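Local coordinates for Non-structural protein 3 (Porcine deltacoronavirus, PDB 6LN0) that is a coronavirus replicase subunit that combines a macro domain with a papain-like protease domain, which probably cleaves the viral polyprotein, at residues L224-V233 with W298-R306. Sequence-based numbering, arbitrary orientation.
Sequences LDLNLQQYCV and WIYASTNRR
A capping box at the start of helix 228-237 meets the C-terminal end of helix 293-302 here, and Gln-230 and Trp-298 supply the polar links between them. Trp-298 points its indole N-H at the turn between helices 215-223 and 228-237: NE1 donates to Leu-224 O at 2.8 Å, nearly straight at 164°, with the oxygen in the ring plane and the donor on a carbonyl lone pair. Its CG lies anti to the backbone N (chi1 -180°), which carries the ring across to that turn, where Leu-224 CD2 sits 4.0 Å from Trp-298 CD1. Ser-302 OG, bonded back to Trp-298 O, lies over one face of the indole, and Leu-226 CD2 comes to 3.4 Å from that hydroxyl. In the capping box Gln-230 N donates to Asn-227 OD1, while Gln-230 OE1 accepts from Asn-227 N on a lone pair, 3.1 Å away. This second bond fixes the amide, leaving NE2 turned toward the neighbouring helix end. There it gives a long, bent bond to Asn-304 OD1 (3.3 Å), reached from above the carbonyl plane, and another to a water that in turn donates to Ser-302 O. Ala-301 allows the close approach, its CB just 3.2 Å from Gln-230 O. Beyond it Val-233 CG1 lies 3.8 Å from Arg-306 NE, with CG2 over one guanidinium face. Tyr-234 and helix 278-287 add to the packing around Trp-298. The axes of 228-233 and 298-302 run roughly antiparallel, at 149°, with a small residue at the interface, consistent with the helical thumb of a coronavirus papain-like protease.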
ATOM      1  N   LEU A 224     -15.885  -2.707   9.340  1.00 45.85           N
ATOM      2  CA  LEU A 224     -15.516  -3.974   9.958  1.00 51.15           C
ATOM      3  C   LEU A 224     -14.744  -3.800  11.257  1.00 50.51           C
ATOM      4  O   LEU A 224     -14.374  -4.805  11.871  1.00 46.94           O
ATOM      5  CB  LEU A 224     -14.671  -4.810   8.982  1.00 44.75           C
ATOM      6  CG  LEU A 224     -15.421  -5.419   7.802  1.00 45.98           C
ATOM      7  CD1 LEU A 224     -14.508  -6.300   6.953  1.00 42.72           C
ATOM      8  CD2 LEU A 224     -16.613  -6.210   8.282  1.00 39.96           C
ATOM      9  N   ASP A 225     -14.467  -2.554  11.664  1.00 49.61           N
ATOM     10  CA  ASP A 225     -13.744  -2.245  12.900  1.00 46.43           C
ATOM     11  C   ASP A 225     -12.297  -2.714  12.844  1.00 49.57           C
ATOM     12  O   ASP A 225     -11.757  -3.199  13.840  1.00 51.98           O
ATOM     13  CB  ASP A 225     -14.429  -2.853  14.123  1.00 53.76           C
ATOM     14  CG  ASP A 225     -15.303  -1.884  14.834  1.00 63.58           C
ATOM     15  OD1 ASP A 225     -15.474  -0.768  14.296  1.00 71.44           O
ATOM     16  OD2 ASP A 225     -15.824  -2.241  15.924  1.00 66.50           O
ATOM     17  N   LEU A 226     -11.660  -2.593  11.693  1.00 50.88           N
ATOM     18  CA  LEU A 226     -10.270  -2.999  11.573  1.00 47.81           C
ATOM     19  C   LEU A 226      -9.423  -1.805  11.180  1.00 46.58           C
ATOM     20  O   LEU A 226      -9.845  -0.976  10.372  1.00 56.56           O
ATOM     21  CB  LEU A 226     -10.096  -4.119  10.542  1.00 45.11           C
ATOM     22  CG  LEU A 226     -11.090  -5.276  10.522  1.00 47.72           C
ATOM     23  CD1 LEU A 226     -10.774  -6.181   9.341  1.00 39.76           C
ATOM     24  CD2 LEU A 226     -11.090  -6.061  11.835  1.00 42.15           C
ATOM     25  N   ASN A 227      -8.224  -1.718  11.744  1.00 48.14           N
ATOM     26  CA  ASN A 227      -7.209  -0.882  11.121  1.00 49.21           C
ATOM     27  C   ASN A 227      -6.685  -1.583   9.872  1.00 47.67           C
ATOM     28  O   ASN A 227      -7.156  -2.658   9.488  1.00 49.54           O
ATOM     29  CB  ASN A 227      -6.088  -0.554  12.106  1.00 51.36           C
ATOM     30  CG  ASN A 227      -5.331  -1.780  12.597  1.00 52.38           C
ATOM     31  OD1 ASN A 227      -4.860  -2.609  11.812  1.00 53.78           O
ATOM     32  ND2 ASN A 227      -5.152  -1.857  13.909  1.00 52.78           N
ATOM     33  N   LEU A 228      -5.675  -0.986   9.238  1.00 49.51           N
ATOM     34  CA  LEU A 228      -5.281  -1.436   7.905  1.00 44.18           C
ATOM     35  C   LEU A 228      -4.453  -2.710   7.950  1.00 48.34           C
ATOM     36  O   LEU A 228      -4.560  -3.542   7.043  1.00 48.03           O
ATOM     37  CB  LEU A 228      -4.506  -0.336   7.181  1.00 46.19           C
ATOM     38  CG  LEU A 228      -5.335   0.891   6.802  1.00 52.90           C
ATOM     39  CD1 LEU A 228      -4.559   1.790   5.852  1.00 56.40           C
ATOM     40  CD2 LEU A 228      -6.654   0.484   6.190  1.00 51.09           C
ATOM     41  N   GLN A 229      -3.576  -2.848   8.950  1.00 45.77           N
ATOM     42  CA  GLN A 229      -2.905  -4.123   9.173  1.00 48.69           C
ATOM     43  C   GLN A 229      -3.931  -5.247   9.255  1.00 49.15           C
ATOM     44  O   GLN A 229      -3.849  -6.246   8.529  1.00 45.68           O
ATOM     45  CB  GLN A 229      -2.082  -4.079  10.463  1.00 50.76           C
ATOM     46  CG  GLN A 229      -0.815  -3.271  10.396  1.00 63.81           C
ATOM     47  CD  GLN A 229      -0.999  -1.838  10.880  1.00 72.94           C
ATOM     48  OE1 GLN A 229      -1.966  -1.151  10.507  1.00 69.00           O
ATOM     49  NE2 GLN A 229      -0.071  -1.376  11.717  1.00 76.38           N
ATOM     50  N   GLN A 230      -4.927  -5.075  10.124  1.00 42.21           N
ATOM     51  CA  GLN A 230      -5.962  -6.081  10.260  1.00 44.64           C
ATOM     52  C   GLN A 230      -6.715  -6.263   8.955  1.00 45.86           C
ATOM     53  O   GLN A 230      -7.068  -7.387   8.586  1.00 45.06           O
ATOM     54  CB  GLN A 230      -6.914  -5.698  11.387  1.00 44.89           C
ATOM     55  CG  GLN A 230      -6.219  -5.523  12.712  1.00 48.58           C
ATOM     56  CD  GLN A 230      -7.180  -5.150  13.808  1.00 49.33           C
ATOM     57  OE1 GLN A 230      -7.807  -4.093  13.757  1.00 53.92           O
ATOM     58  NE2 GLN A 230      -7.321  -6.027  14.803  1.00 47.20           N
ATOM     59  N   TYR A 231      -6.970  -5.174   8.240  1.00 43.20           N
ATOM     60  CA  TYR A 231      -7.784  -5.299   7.041  1.00 41.55           C
ATOM     61  C   TYR A 231      -7.064  -6.135   5.991  1.00 43.03           C
ATOM     62  O   TYR A 231      -7.682  -6.949   5.302  1.00 42.96           O
ATOM     63  CB  TYR A 231      -8.135  -3.913   6.496  1.00 46.37           C
ATOM     64  CG  TYR A 231      -9.161  -3.967   5.403  1.00 40.73           C
ATOM     65  CD1 TYR A 231     -10.448  -4.390   5.663  1.00 40.76           C
ATOM     66  CD2 TYR A 231      -8.829  -3.641   4.107  1.00 41.28           C
ATOM     67  CE1 TYR A 231     -11.378  -4.469   4.658  1.00 42.95           C
ATOM     68  CE2 TYR A 231      -9.754  -3.715   3.097  1.00 39.85           C
ATOM     69  CZ  TYR A 231     -11.017  -4.110   3.368  1.00 41.15           C
ATOM     70  OH  TYR A 231     -11.929  -4.176   2.342  1.00 44.37           O
ATOM     71  N   CYS A 232      -5.750  -5.954   5.870  1.00 41.46           N
ATOM     72  CA  CYS A 232      -4.961  -6.770   4.958  1.00 42.75           C
ATOM     73  C   CYS A 232      -5.056  -8.229   5.335  1.00 46.13           C
ATOM     74  O   CYS A 232      -5.330  -9.087   4.476  1.00 43.90           O
ATOM     75  CB  CYS A 232      -3.502  -6.323   4.994  1.00 46.11           C
ATOM     76  SG  CYS A 232      -3.152  -4.872   4.048  1.00 57.16           S
ATOM     77  N   VAL A 233      -4.829  -8.526   6.624  1.00 42.37           N
ATOM     78  CA  VAL A 233      -4.978  -9.889   7.097  1.00 40.97           C
ATOM     79  C   VAL A 233      -6.355 -10.417   6.725  1.00 42.65           C
ATOM     80  O   VAL A 233      -6.509 -11.556   6.254  1.00 45.11           O
ATOM     81  CB  VAL A 233      -4.747  -9.951   8.615  1.00 48.45           C
ATOM     82  CG1 VAL A 233      -5.112 -11.342   9.156  1.00 41.98           C
ATOM     83  CG2 VAL A 233      -3.304  -9.541   8.985  1.00 36.85           C
ATOM     84  N   TRP A 298     -12.830 -12.256   9.159  1.00 35.79           N
ATOM     85  CA  TRP A 298     -13.074 -11.175  10.102  1.00 38.60           C
ATOM     86  C   TRP A 298     -12.718 -11.572  11.534  1.00 42.24           C
ATOM     87  O   TRP A 298     -12.203 -10.748  12.299  1.00 44.14           O
ATOM     88  CB  TRP A 298     -14.532 -10.732  10.004  1.00 39.50           C
ATOM     89  CG  TRP A 298     -14.860  -9.620  10.931  1.00 44.86           C
ATOM     90  CD1 TRP A 298     -14.441  -8.306  10.846  1.00 40.49           C
ATOM     91  CD2 TRP A 298     -15.685  -9.702  12.097  1.00 42.37           C
ATOM     92  NE1 TRP A 298     -14.967  -7.579  11.891  1.00 41.35           N
ATOM     93  CE2 TRP A 298     -15.734  -8.405  12.670  1.00 43.19           C
ATOM     94  CE3 TRP A 298     -16.391 -10.735  12.707  1.00 38.30           C
ATOM     95  CZ2 TRP A 298     -16.449  -8.132  13.830  1.00 40.19           C
ATOM     96  CZ3 TRP A 298     -17.115 -10.456  13.859  1.00 40.39           C
ATOM     97  CH2 TRP A 298     -17.139  -9.172  14.405  1.00 37.64           C
ATOM     98  N   ILE A 299     -12.980 -12.819  11.936  1.00 41.65           N
ATOM     99  CA  ILE A 299     -12.654 -13.193  13.313  1.00 41.61           C
ATOM    100  C   ILE A 299     -11.151 -13.186  13.511  1.00 39.41           C
ATOM    101  O   ILE A 299     -10.642 -12.668  14.512  1.00 44.84           O
ATOM    102  CB  ILE A 299     -13.245 -14.562  13.688  1.00 40.67           C
ATOM    103  CG1 ILE A 299     -14.733 -14.604  13.409  1.00 41.42           C
ATOM    104  CG2 ILE A 299     -12.942 -14.876  15.136  1.00 35.63           C
ATOM    105  CD1 ILE A 299     -15.540 -14.317  14.531  1.00 46.44           C
ATOM    106  N   TYR A 300     -10.421 -13.778  12.570  1.00 39.36           N
ATOM    107  CA  TYR A 300      -8.971 -13.852  12.707  1.00 41.02           C
ATOM    108  C   TYR A 300      -8.335 -12.471  12.710  1.00 43.13           C
ATOM    109  O   TYR A 300      -7.412 -12.213  13.494  1.00 47.75           O
ATOM    110  CB  TYR A 300      -8.375 -14.678  11.579  1.00 42.42           C
ATOM    111  CG  TYR A 300      -8.256 -16.161  11.867  1.00 48.81           C
ATOM    112  CD1 TYR A 300      -7.101 -16.677  12.427  1.00 47.32           C
ATOM    113  CD2 TYR A 300      -9.287 -17.043  11.536  1.00 41.07           C
ATOM    114  CE1 TYR A 300      -6.967 -18.017  12.658  1.00 51.26           C
ATOM    115  CE2 TYR A 300      -9.162 -18.379  11.762  1.00 50.24           C
ATOM    116  CZ  TYR A 300      -7.997 -18.869  12.332  1.00 51.80           C
ATOM    117  OH  TYR A 300      -7.854 -20.214  12.575  1.00 50.81           O
ATOM    118  N   ALA A 301      -8.798 -11.570  11.830  1.00 39.43           N
ATOM    119  CA  ALA A 301      -8.196 -10.234  11.758  1.00 44.80           C
ATOM    120  C   ALA A 301      -8.561  -9.386  12.976  1.00 41.10           C
ATOM    121  O   ALA A 301      -7.751  -8.577  13.441  1.00 40.44           O
ATOM    122  CB  ALA A 301      -8.627  -9.517  10.475  1.00 38.60           C
ATOM    123  N   SER A 302      -9.781  -9.539  13.494  1.00 38.30           N
ATOM    124  CA  SER A 302     -10.171  -8.772  14.674  1.00 46.23           C
ATOM    125  C   SER A 302      -9.401  -9.205  15.924  1.00 48.50           C
ATOM    126  O   SER A 302      -9.173  -8.377  16.814  1.00 50.49           O
ATOM    127  CB  SER A 302     -11.677  -8.900  14.922  1.00 45.05           C
ATOM    128  OG  SER A 302     -12.418  -8.426  13.811  1.00 44.70           O
ATOM    129  N   THR A 303      -9.007 -10.481  16.025  1.00 41.88           N
ATOM    130  CA  THR A 303      -8.291 -10.965  17.202  1.00 43.46           C
ATOM    131  C   THR A 303      -6.799 -11.134  16.943  1.00 45.80           C
ATOM    132  O   THR A 303      -6.088 -11.667  17.797  1.00 43.65           O
ATOM    133  CB  THR A 303      -8.910 -12.282  17.729  1.00 39.12           C
ATOM    134  OG1 THR A 303      -8.838 -13.313  16.744  1.00 39.09           O
ATOM    135  CG2 THR A 303     -10.359 -12.098  18.062  1.00 43.13           C
ATOM    136  N   ASN A 304      -6.302 -10.670  15.793  1.00 46.29           N
ATOM    137  CA  ASN A 304      -4.868 -10.611  15.519  1.00 42.11           C
ATOM    138  C   ASN A 304      -4.241 -12.005  15.558  1.00 46.47           C
ATOM    139  O   ASN A 304      -3.228 -12.245  16.209  1.00 51.30           O
ATOM    140  CB  ASN A 304      -4.161  -9.658  16.483  1.00 42.81           C
ATOM    141  CG  ASN A 304      -4.663  -8.247  16.356  1.00 45.81           C
ATOM    142  OD1 ASN A 304      -4.522  -7.634  15.311  1.00 49.97           O
ATOM    143  ND2 ASN A 304      -5.259  -7.724  17.412  1.00 44.95           N
ATOM    144  N   ARG A 305      -4.853 -12.929  14.839  1.00 43.45           N
ATOM    145  CA  ARG A 305      -4.316 -14.266  14.690  1.00 51.97           C
ATOM    146  C   ARG A 305      -4.069 -14.536  13.220  1.00 51.12           C
ATOM    147  O   ARG A 305      -4.628 -13.871  12.346  1.00 53.48           O
ATOM    148  CB  ARG A 305      -5.279 -15.329  15.240  1.00 49.44           C
ATOM    149  CG  ARG A 305      -5.721 -15.065  16.641  1.00 51.05           C
ATOM    150  CD  ARG A 305      -4.560 -15.202  17.594  1.00 50.67           C
ATOM    151  NE  ARG A 305      -5.032 -15.069  18.962  1.00 55.27           N
ATOM    152  CZ  ARG A 305      -4.243 -15.095  20.027  1.00 62.54           C
ATOM    153  NH1 ARG A 305      -2.931 -15.246  19.865  1.00 63.20           N
ATOM    154  NH2 ARG A 305      -4.765 -14.973  21.247  1.00 61.41           N
ATOM    155  N   ARG A 306      -3.255 -15.545  12.954  1.00 54.11           N
ATOM    156  CA  ARG A 306      -3.105 -16.068  11.610  1.00 57.37           C
ATOM    157  C   ARG A 306      -3.572 -17.515  11.582  1.00 55.11           C
ATOM    158  O   ARG A 306      -3.423 -18.255  12.555  1.00 58.28           O
ATOM    159  CB  ARG A 306      -1.660 -15.957  11.131  1.00 58.04           C
ATOM    160  CG  ARG A 306      -1.036 -14.583  11.374  1.00 62.87           C
ATOM    161  CD  ARG A 306      -1.869 -13.455  10.745  1.00 60.56           C
ATOM    162  NE  ARG A 306      -2.047 -13.619   9.298  1.00 70.46           N
ATOM    163  CZ  ARG A 306      -1.205 -13.158   8.370  1.00 67.32           C
ATOM    164  NH1 ARG A 306      -0.111 -12.494   8.726  1.00 65.00           N
ATOM    165  NH2 ARG A 306      -1.464 -13.361   7.083  1.00 67.97           N
TER
HETATM  166  O   HOH W   1      -9.564  -5.530  16.942  1.00 53.91           O